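Local coordinates for hypothetical conserved protein TTC0263 (Thermus thermophilus, PDB 2PL2), which is of unknown function but belongs to the tetratricopeptide repeat family, whose helical-hairpin arrays commonly serve as scaffolds for binding other proteins, at residues A[13-17]-A[18-22]; A[46-49]-A[50-54]; A[115-118]-A[119-122]; A[143-146]-A[147-151]. All blocks are in the same frame, centred on the assembly; numbering follows the deposited sequence.

Interaction 1. Residues A[13-17]-A[18-22]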
loop_
_atom_site.group_PDB
_atom_site.type_symbol
_atom_site.label_atom_id
_atom_site.label_comp_id
_atom_site.label_asym_id
_atom_site.label_seq_id
_atom_site.Cartn_x
_atom_site.Cartn_y
_atom_site.Cartn_z
ATOM N N VAL A 13 -17.613 6.476 1.195
ATOM C CA VAL A 13 -16.695 7.613 1.069
ATOM C C VAL A 13 -16.073 7.970 2.419
ATOM O O VAL A 13 -14.909 8.362 2.497
ATOM C CB VAL A 13 -17.405 8.878 0.518
ATOM C CG1 VAL A 13 -16.394 9.982 0.312
ATOM C CG2 VAL A 13 -18.111 8.562 -0.781
ATOM N N GLN A 14 -16.859 7.840 3.480
ATOM C CA GLN A 14 -16.377 8.143 4.826
ATOM C C GLN A 14 -15.301 7.130 5.216
ATOM O O GLN A 14 -14.188 7.510 5.583
ATOM C CB GLN A 14 -17.564 8.142 5.802
ATOM C CG GLN A 14 -18.662 9.113 5.334
ATOM C CD GLN A 14 -19.906 9.146 6.202
ATOM O OE1 GLN A 14 -20.307 8.144 6.791
ATOM N NE2 GLN A 14 -20.547 10.309 6.252
ATOM N N LEU A 15 -15.616 5.845 5.091
ATOM C CA LEU A 15 -14.659 4.789 5.421
ATOM C C LEU A 15 -13.408 4.911 4.580
ATOM O O LEU A 15 -12.316 4.580 5.044
ATOM C CB LEU A 15 -15.281 3.404 5.206
ATOM C CG LEU A 15 -16.226 2.925 6.312
ATOM C CD1 LEU A 15 -16.998 1.726 5.842
ATOM C CD2 LEU A 15 -15.430 2.577 7.557
ATOM N N TYR A 16 -13.555 5.370 3.340
ATOM C CA TYR A 16 -12.388 5.500 2.487
ATOM C C TYR A 16 -11.483 6.547 3.107
ATOM O O TYR A 16 -10.287 6.336 3.232
ATOM C CB TYR A 16 -12.774 5.910 1.053
ATOM C CG TYR A 16 -11.573 6.154 0.150
ATOM C CD1 TYR A 16 -10.952 5.109 -0.533
ATOM C CD2 TYR A 16 -11.010 7.418 0.047
ATOM C CE1 TYR A 16 -9.793 5.328 -1.299
ATOM C CE2 TYR A 16 -9.858 7.645 -0.706
ATOM C CZ TYR A 16 -9.255 6.601 -1.369
ATOM O OH TYR A 16 -8.099 6.843 -2.074
ATOM N N ALA A 17 -12.066 7.679 3.502
ATOM C CA ALA A 17 -11.311 8.773 4.124
ATOM C C ALA A 17 -10.699 8.318 5.444
ATOM O O ALA A 17 -9.710 8.889 5.907
ATOM C CB ALA A 17 -12.216 9.987 4.367
ATOM N N LEU A 18 -11.298 7.300 6.055
ATOM C CA LEU A 18 -10.779 6.767 7.308
ATOM C C LEU A 18 -9.683 5.723 7.058
ATOM O O LEU A 18 -9.083 5.203 7.992
ATOM C CB LEU A 18 -11.913 6.164 8.150
ATOM C CG LEU A 18 -12.991 7.171 8.561
ATOM C CD1 LEU A 18 -13.934 6.562 9.548
ATOM C CD2 LEU A 18 -12.316 8.402 9.180
ATOM N N GLY A 19 -9.416 5.423 5.789
ATOM C CA GLY A 19 -8.374 4.459 5.462
ATOM C C GLY A 19 -8.770 2.988 5.505
ATOM O O GLY A 19 -7.915 2.107 5.358
ATOM N N ARG A 20 -10.052 2.709 5.709
ATOM C CA ARG A 20 -10.528 1.328 5.758
ATOM C C ARG A 20 -11.053 0.976 4.358
ATOM O O ARG A 20 -12.260 0.978 4.098
ATOM C CB ARG A 20 -11.641 1.199 6.806
ATOM C CG ARG A 20 -11.341 1.922 8.138
ATOM C CD ARG A 20 -10.039 1.434 8.775
ATOM N NE ARG A 20 -10.106 -0.003 9.036
ATOM C CZ ARG A 20 -9.205 -0.891 8.620
ATOM N NH1 ARG A 20 -8.147 -0.494 7.919
ATOM N NH2 ARG A 20 -9.375 -2.187 8.889
ATOM N N TYR A 21 -10.120 0.688 3.460
ATOM C CA TYR A 21 -10.438 0.384 2.080
ATOM C C TYR A 21 -11.203 -0.914 1.881
ATOM O O TYR A 21 -12.201 -0.934 1.166
ATOM C CB TYR A 21 -9.153 0.404 1.271
ATOM C CG TYR A 21 -8.322 1.642 1.559
ATOM C CD1 TYR A 21 -8.881 2.925 1.476
ATOM C CD2 TYR A 21 -6.982 1.532 1.922
ATOM C CE1 TYR A 21 -8.123 4.057 1.746
ATOM C CE2 TYR A 21 -6.212 2.661 2.194
ATOM C CZ TYR A 21 -6.786 3.919 2.106
ATOM O OH TYR A 21 -6.011 5.030 2.388
ATOM N N ASP A 22 -10.756 -1.989 2.517
ATOM C CA ASP A 22 -11.457 -3.260 2.395
ATOM C C ASP A 22 -12.935 -3.115 2.705
ATOM O O ASP A 22 -13.770 -3.728 2.049
ATOM C CB ASP A 22 -10.838 -4.322 3.309
ATOM C CG ASP A 22 -9.706 -5.059 2.641
ATOM O OD1 ASP A 22 -9.918 -5.605 1.537
ATOM O OD2 ASP A 22 -8.599 -5.093 3.213
#
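The rings of Tyr16 and Tyr21 meet across the short turn between helix 6-17 and helix 21-32. Their CD1 atoms are 3.6 Å apart, and CE1 of Tyr21 reaches over one face of the Tyr16 ring, displaced toward its rim. The planes are inclined at 51°. CG of Tyr16 lies anti to its backbone N (chi1 176°), which brings the end of the ring back beside Tyr21 of the following helix. Leu15 makes the other side-chain contact, its CD2 resting 4.1 Å from CB of Arg20, on the aliphatic base of the arginine.

Backbone bonds set these positions. Leu18 N binds Gln14 O at 2.9 Å; beyond it a Schellman motif ends the helix, with Gly19 N bonded to Tyr16 O at 2.9 Å and Arg20 N to Leu15 O at 3.0 Å. Gly19 has a positive phi of 83°, where a side chain would collide with the preceding carbonyl. The peptide oxygen of Gly19 sits over the centre of the Tyr21 ring. Farther out, Tyr16 OH is hydrogen-bonded to Lys51 NZ, and Leu15, Leu18 and Arg20 pack on Ser193 of the second subunit.

Tyrosine therefore suits position 16 twice over: its ring gives apolar surface to the turn, while its hydroxyl provides a polar link to helix 39-51.

Interaction 2. Residues A[46-49]-A[50-54]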
loop_
_atom_site.group_PDB
_atom_site.type_symbol
_atom_site.label_atom_id
_atom_site.label_comp_id
_atom_site.label_asym_id
_atom_site.label_seq_id
_atom_site.Cartn_x
_atom_site.Cartn_y
_atom_site.Cartn_z
ATOM N N ALA A 46 -12.926 2.203 -8.054
ATOM C CA ALA A 46 -11.618 2.131 -8.679
ATOM C C ALA A 46 -10.530 2.660 -7.744
ATOM O O ALA A 46 -9.464 2.063 -7.631
ATOM C CB ALA A 46 -11.618 2.924 -9.986
ATOM N N ARG A 47 -10.797 3.790 -7.092
ATOM C CA ARG A 47 -9.828 4.386 -6.176
ATOM C C ARG A 47 -9.496 3.396 -5.074
ATOM O O ARG A 47 -8.331 3.210 -4.716
ATOM C CB ARG A 47 -10.370 5.675 -5.560
ATOM C CG ARG A 47 -10.197 6.908 -6.426
ATOM C CD ARG A 47 -10.476 8.169 -5.629
ATOM N NE ARG A 47 -9.344 8.591 -4.800
ATOM C CZ ARG A 47 -9.395 9.584 -3.915
ATOM N NH1 ARG A 47 -10.526 10.256 -3.741
ATOM N NH2 ARG A 47 -8.320 9.910 -3.204
ATOM N N THR A 48 -10.528 2.756 -4.546
ATOM C CA THR A 48 -10.345 1.774 -3.493
ATOM C C THR A 48 -9.568 0.547 -3.999
ATOM O O THR A 48 -8.781 -0.039 -3.256
ATOM C CB THR A 48 -11.695 1.337 -2.940
ATOM O OG1 THR A 48 -12.480 2.502 -2.645
ATOM C CG2 THR A 48 -11.504 0.518 -1.669
ATOM N N GLN A 49 -9.778 0.178 -5.260
ATOM C CA GLN A 49 -9.083 -0.961 -5.851
ATOM C C GLN A 49 -7.586 -0.691 -5.975
ATOM O O GLN A 49 -6.767 -1.585 -5.771
ATOM C CB GLN A 49 -9.672 -1.282 -7.230
ATOM C CG GLN A 49 -11.137 -1.727 -7.190
ATOM C CD GLN A 49 -11.703 -2.035 -8.557
ATOM O OE1 GLN A 49 -11.587 -1.230 -9.479
ATOM N NE2 GLN A 49 -12.334 -3.200 -8.695
ATOM N N LEU A 50 -7.226 0.543 -6.320
ATOM C CA LEU A 50 -5.816 0.904 -6.450
ATOM C C LEU A 50 -5.154 0.737 -5.079
ATOM O O LEU A 50 -4.056 0.197 -4.974
ATOM C CB LEU A 50 -5.675 2.355 -6.931
ATOM C CG LEU A 50 -5.987 2.701 -8.395
ATOM C CD1 LEU A 50 -6.261 4.191 -8.522
ATOM C CD2 LEU A 50 -4.823 2.288 -9.290
ATOM N N LYS A 51 -5.838 1.199 -4.033
ATOM C CA LYS A 51 -5.339 1.101 -2.664
ATOM C C LYS A 51 -5.180 -0.359 -2.257
ATOM O O LYS A 51 -4.221 -0.719 -1.587
ATOM C CB LYS A 51 -6.295 1.811 -1.691
ATOM C CG LYS A 51 -6.246 3.323 -1.768
ATOM C CD LYS A 51 -4.881 3.850 -1.313
ATOM C CE LYS A 51 -4.625 5.285 -1.786
ATOM N NZ LYS A 51 -5.671 6.262 -1.354
ATOM N N LEU A 52 -6.120 -1.204 -2.673
ATOM C CA LEU A 52 -6.060 -2.627 -2.345
ATOM C C LEU A 52 -5.197 -3.408 -3.340
ATOM O O LEU A 52 -5.312 -4.624 -3.454
ATOM C CB LEU A 52 -7.477 -3.219 -2.293
ATOM C CG LEU A 52 -8.429 -2.617 -1.254
ATOM C CD1 LEU A 52 -9.772 -3.350 -1.271
ATOM C CD2 LEU A 52 -7.784 -2.702 0.130
ATOM N N GLY A 53 -4.336 -2.706 -4.065
ATOM C CA GLY A 53 -3.468 -3.364 -5.030
ATOM C C GLY A 53 -4.144 -4.047 -6.213
ATOM O O GLY A 53 -3.493 -4.803 -6.938
ATOM N N LEU A 54 -5.434 -3.782 -6.420
ATOM C CA LEU A 54 -6.189 -4.375 -7.532
ATOM C C LEU A 54 -6.085 -3.523 -8.822
ATOM O O LEU A 54 -7.073 -2.949 -9.274
ATOM C CB LEU A 54 -7.661 -4.514 -7.135
ATOM C CG LEU A 54 -7.976 -5.120 -5.769
ATOM C CD1 LEU A 54 -9.479 -5.319 -5.650
ATOM C CD2 LEU A 54 -7.254 -6.435 -5.603
#
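Helix 39-51 runs out with regular i to i+4 bonds, Leu50 N to Ala46 O at 3.0 Å and Leu52 N to Thr48 O at 3.0 Å, and then closes with Leu54 N reaching back to Gln49 O at 2.7 Å. Gly53 N bonds to Leu50 O at 3.1 Å, completing a Schellman motif with Gly53 as the C-prime residue; its positive phi of 64° is readily adopted without a side chain. Over this ending CB of Leu54 comes to 3.8 Å from CB of Gln49. The chain reverses here to lead into helix 55-68, for which Leu54 holds the N-cap position, an arrangement in keeping with the closely spaced helices of tetratricopeptide repeats. Leu52 tucks its CG 3.3 Å from Thr48 O, and CG2 of Thr48 lies near its CD1, at 4.3 Å. Threonine fits this buried site because its side chain also packs on Phe28 and Tyr16, while OG1 is satisfied by Trp44 O, one turn back. Leu50 turns its side chain to Glu81 and Ala82 of helix 73-88. NH2 of Arg47 and NZ of Lys51 come within 4.9 Å as like charges; the lysine, bent at chi2 and chi4, has Tyr16 OH as its polar partner.

Interaction 3. Residues A[115-118]-A[119-122]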
loop_
_atom_site.group_PDB
_atom_site.type_symbol
_atom_site.label_atom_id
_atom_site.label_comp_id
_atom_site.label_asym_id
_atom_site.label_seq_id
_atom_site.Cartn_x
_atom_site.Cartn_y
_atom_site.Cartn_z
ATOM N N PRO A 115 -8.603 23.093 -16.219
ATOM C CA PRO A 115 -7.205 23.470 -15.983
ATOM C C PRO A 115 -6.921 23.902 -14.553
ATOM O O PRO A 115 -5.766 23.959 -14.128
ATOM C CB PRO A 115 -6.982 24.624 -16.960
ATOM C CG PRO A 115 -8.165 24.539 -17.918
ATOM C CD PRO A 115 -9.275 24.110 -17.034
ATOM N N ARG A 116 -7.976 24.208 -13.811
ATOM C CA ARG A 116 -7.827 24.667 -12.437
ATOM C C ARG A 116 -8.000 23.591 -11.370
ATOM O O ARG A 116 -8.280 23.908 -10.221
ATOM C CB ARG A 116 -8.820 25.801 -12.165
ATOM C CG ARG A 116 -8.634 27.045 -13.021
ATOM C CD ARG A 116 -9.741 28.041 -12.710
ATOM N NE ARG A 116 -9.831 28.318 -11.277
ATOM C CZ ARG A 116 -10.959 28.625 -10.639
ATOM N NH1 ARG A 116 -12.106 28.693 -11.306
ATOM N NH2 ARG A 116 -10.942 28.859 -9.331
ATOM N N TYR A 117 -7.834 22.323 -11.741
ATOM C CA TYR A 117 -7.984 21.236 -10.773
ATOM C C TYR A 117 -6.637 20.827 -10.158
ATOM O O TYR A 117 -5.793 20.218 -10.818
ATOM C CB TYR A 117 -8.658 20.033 -11.440
ATOM C CG TYR A 117 -9.133 18.983 -10.459
ATOM C CD1 TYR A 117 -10.003 19.321 -9.422
ATOM C CD2 TYR A 117 -8.690 17.662 -10.547
ATOM C CE1 TYR A 117 -10.424 18.377 -8.498
ATOM C CE2 TYR A 117 -9.106 16.711 -9.626
ATOM C CZ TYR A 117 -9.971 17.075 -8.601
ATOM O OH TYR A 117 -10.388 16.139 -7.677
ATOM N N ALA A 118 -6.454 21.164 -8.884
ATOM C CA ALA A 118 -5.211 20.875 -8.159
ATOM C C ALA A 118 -4.684 19.447 -8.281
ATOM O O ALA A 118 -3.507 19.241 -8.597
ATOM C CB ALA A 118 -5.377 21.232 -6.686
ATOM N N PRO A 119 -5.537 18.440 -8.016
ATOM C CA PRO A 119 -5.110 17.044 -8.109
ATOM C C PRO A 119 -4.400 16.691 -9.408
ATOM O O PRO A 119 -3.399 15.971 -9.394
ATOM C CB PRO A 119 -6.411 16.281 -7.916
ATOM C CG PRO A 119 -7.147 17.166 -6.939
ATOM C CD PRO A 119 -6.923 18.528 -7.521
ATOM N N LEU A 120 -4.904 17.208 -10.528
ATOM C CA LEU A 120 -4.294 16.922 -11.826
ATOM C C LEU A 120 -2.851 17.369 -11.871
ATOM O O LEU A 120 -1.960 16.588 -12.203
ATOM C CB LEU A 120 -5.058 17.609 -12.965
ATOM C CG LEU A 120 -6.483 17.160 -13.283
ATOM C CD1 LEU A 120 -6.970 17.889 -14.527
ATOM C CD2 LEU A 120 -6.505 15.661 -13.520
ATOM N N HIS A 121 -2.624 18.638 -11.549
ATOM C CA HIS A 121 -1.280 19.197 -11.549
ATOM C C HIS A 121 -0.385 18.460 -10.556
ATOM O O HIS A 121 0.817 18.323 -10.766
ATOM C CB HIS A 121 -1.358 20.694 -11.240
ATOM C CG HIS A 121 -2.029 21.490 -12.317
ATOM N ND1 HIS A 121 -1.434 21.738 -13.544
ATOM C CD2 HIS A 121 -3.258 22.045 -12.385
ATOM C CE1 HIS A 121 -2.270 22.405 -14.310
ATOM N NE2 HIS A 121 -3.392 22.606 -13.628
ATOM N N LEU A 122 -0.987 17.971 -9.480
ATOM C CA LEU A 122 -0.250 17.217 -8.484
ATOM C C LEU A 122 0.201 15.912 -9.120
ATOM O O LEU A 122 1.387 15.551 -9.064
ATOM C CB LEU A 122 -1.133 16.925 -7.264
ATOM C CG LEU A 122 -0.503 15.930 -6.269
ATOM C CD1 LEU A 122 0.898 16.421 -5.876
ATOM C CD2 LEU A 122 -1.399 15.731 -5.049
#
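Tyr117 and Pro119 cross at about a right angle, the proline ring pressed over one face of the phenol. Pro119 CD lies 3.4 Å from the ring centroid and only 4° off the ring normal, a well-centred CH-pi contact. The C-H groups of a proline next to its nitrogen are slightly polarised, so they make good partners for an electron-rich ring. Pro119 CB also approaches CE2 of Tyr117 at 3.2 Å. Leu120 meets the same ring differently: its CG comes in at the edge, in the plane, 3.6 Å from CD2 of Tyr117. One aromatic ring is thus covered on a face by one residue and along its rim by the next. The Tyr117 ring takes this direction because chi1 is -167°, which sets CG opposite the backbone N and beside the carbonyl carbon.

The imidazole of His121 reaches back to the loop that precedes the helix. Its NE2 donates to Pro115 O at 2.8 Å, nearly straight at 165°, with the oxygen in the ring plane. This side-chain bond joins the incoming loop to the first turn, where Tyr117 is the N-cap and Leu122 N binds Ala118 O at 3.0 Å. Proline suits position 119 because a first-turn residue need not donate a backbone bond.

Helix 118-130 begins here among several others. Tyr117 and Leu120 pack on Leu73 of helix 73-88, with Met77 touching Pro119 and Leu120; Leu120 also reaches Leu107 and Ala110 of helix 93-113, while Leu122 lies against Leu141 of helix 134-147 and Ile153 of helix 151-164.

Interaction 4. Residues A[143-146]-A[147-151]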
loop_
_atom_site.group_PDB
_atom_site.type_symbol
_atom_site.label_atom_id
_atom_site.label_comp_id
_atom_site.label_asym_id
_atom_site.label_seq_id
_atom_site.Cartn_x
_atom_site.Cartn_y
_atom_site.Cartn_z
ATOM N N GLN A 143 2.488 24.628 -9.600
ATOM C CA GLN A 143 1.220 24.969 -10.224
ATOM C C GLN A 143 0.125 24.441 -9.308
ATOM O O GLN A 143 -0.785 25.173 -8.927
ATOM C CB GLN A 143 1.118 24.314 -11.605
ATOM C CG GLN A 143 0.567 25.209 -12.694
ATOM C CD GLN A 143 -0.769 25.827 -12.330
ATOM O OE1 GLN A 143 -0.859 26.634 -11.397
ATOM N NE2 GLN A 143 -1.818 25.464 -13.073
ATOM N N ALA A 144 0.241 23.168 -8.934
ATOM C CA ALA A 144 -0.729 22.527 -8.046
ATOM C C ALA A 144 -0.932 23.367 -6.798
ATOM O O ALA A 144 -2.056 23.667 -6.416
ATOM C CB ALA A 144 -0.246 21.130 -7.654
ATOM N N LEU A 145 0.182 23.739 -6.178
ATOM C CA LEU A 145 0.206 24.546 -4.956
ATOM C C LEU A 145 -0.451 25.908 -5.138
ATOM O O LEU A 145 -1.184 26.367 -4.276
ATOM C CB LEU A 145 1.658 24.719 -4.517
ATOM C CG LEU A 145 2.020 24.938 -3.053
ATOM C CD1 LEU A 145 1.345 23.909 -2.155
ATOM C CD2 LEU A 145 3.523 24.836 -2.943
ATOM N N ALA A 146 -0.187 26.550 -6.268
ATOM C CA ALA A 146 -0.764 27.859 -6.568
ATOM C C ALA A 146 -2.288 27.777 -6.564
ATOM O O ALA A 146 -2.971 28.747 -6.235
ATOM C CB ALA A 146 -0.270 28.342 -7.908
ATOM N N LEU A 147 -2.821 26.609 -6.917
ATOM C CA LEU A 147 -4.272 26.399 -6.933
ATOM C C LEU A 147 -4.808 26.034 -5.551
ATOM O O LEU A 147 -5.861 26.501 -5.141
ATOM C CB LEU A 147 -4.628 25.289 -7.918
ATOM C CG LEU A 147 -4.334 25.592 -9.386
ATOM C CD1 LEU A 147 -4.438 24.318 -10.208
ATOM C CD2 LEU A 147 -5.314 26.654 -9.875
ATOM N N GLU A 148 -4.073 25.194 -4.834
ATOM C CA GLU A 148 -4.487 24.760 -3.500
ATOM C C GLU A 148 -3.247 24.545 -2.653
ATOM O O GLU A 148 -2.541 23.565 -2.862
ATOM C CB GLU A 148 -5.241 23.428 -3.573
ATOM C CG GLU A 148 -6.523 23.442 -4.361
ATOM C CD GLU A 148 -7.735 23.644 -3.481
ATOM O OE1 GLU A 148 -7.794 22.993 -2.415
ATOM O OE2 GLU A 148 -8.635 24.435 -3.850
ATOM N N ASP A 149 -2.966 25.446 -1.715
ATOM C CA ASP A 149 -1.797 25.268 -0.852
ATOM C C ASP A 149 -2.264 24.296 0.222
ATOM O O ASP A 149 -3.158 24.619 1.002
ATOM C CB ASP A 149 -1.376 26.591 -0.199
ATOM C CG ASP A 149 -0.087 26.466 0.609
ATOM O OD1 ASP A 149 0.101 25.441 1.299
ATOM O OD2 ASP A 149 0.744 27.395 0.568
ATOM N N THR A 150 -1.685 23.100 0.257
ATOM C CA THR A 150 -2.111 22.122 1.249
ATOM C C THR A 150 -0.942 21.304 1.737
ATOM O O THR A 150 0.123 21.300 1.116
ATOM C CB THR A 150 -3.156 21.139 0.673
ATOM O OG1 THR A 150 -2.488 20.138 -0.105
ATOM C CG2 THR A 150 -4.163 21.871 -0.202
ATOM N N PRO A 151 -1.118 20.603 2.867
ATOM C CA PRO A 151 -0.031 19.782 3.407
ATOM C C PRO A 151 0.365 18.671 2.445
ATOM O O PRO A 151 1.561 18.411 2.242
ATOM C CB PRO A 151 -0.611 19.254 4.721
ATOM C CG PRO A 151 -1.538 20.361 5.150
ATOM C CD PRO A 151 -2.215 20.735 3.841
#
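Leu147 N and Gln143 O, 3.2 Å apart, make one of the last hydrogen bonds of helix 134-147. The same Leu147 N has a weak second bond to Ala144 O, and Glu148 N binds that oxygen at 3.0 Å. Glu148 then leaves the helix in an extended conformation (phi -147°), so this helix ends without the positive-phi glycine of a Schellman motif. A CA-H...O contact spans the break, from Leu145 CA to Glu148 O at 3.6 Å.

The van der Waals contacts come from Leu145 and Leu147. CD1 of Leu145 touches CA of Asp149 at 3.7 Å and approaches Thr150 N at 4.0 Å; with chi1 at -153° its branch is directed along the departing chain. Leucine works well here, its methyl lying on the backbone of the loop. Leu147 and Gln143 pass each other at a slant, NE2 of the glutamine standing 4.0 Å from CD1 of the leucine.

The polar side chains of the loop look onward. Asp149 shares its carboxylate between a salt bridge from OD2 to Arg154 NH1 and a hydrogen bond from OD1 to Gln180 NE2. Thr150 is the N-cap of helix 151-164, its OG1 bonded to Ile153 N; its short hydroxyl side chain suits that place.

The loop thus joins helix 134-147 to helix 151-164, Leu145 packing on Ile153 and Leu157 of the latter. Toward helix 118-130, Gln143, Ala144 and Leu147 lie against His121, and Glu148 against Ala118.

In the fold
The four contacts come in series along an all-helical chain and fall into two pairs. Interactions 1 and 2, with centres 12 Å apart, mark the ends of helices 6-17 and 39-51 and touch each other. Interactions 3 and 4 are closer, with centres 9 Å apart, and also touch: interaction 3 opens helix 118-130, and interaction 4 closes helix 134-147, which follows it. Interactions 2 and 3 lie on opposite sides of the chain's centre, their centres 21 Å apart and nearest atoms about 7 Å apart. Each contact is a helix boundary, so together they illustrate how short, well-defined turns let successive helices stack into a tetratricopeptide repeat array.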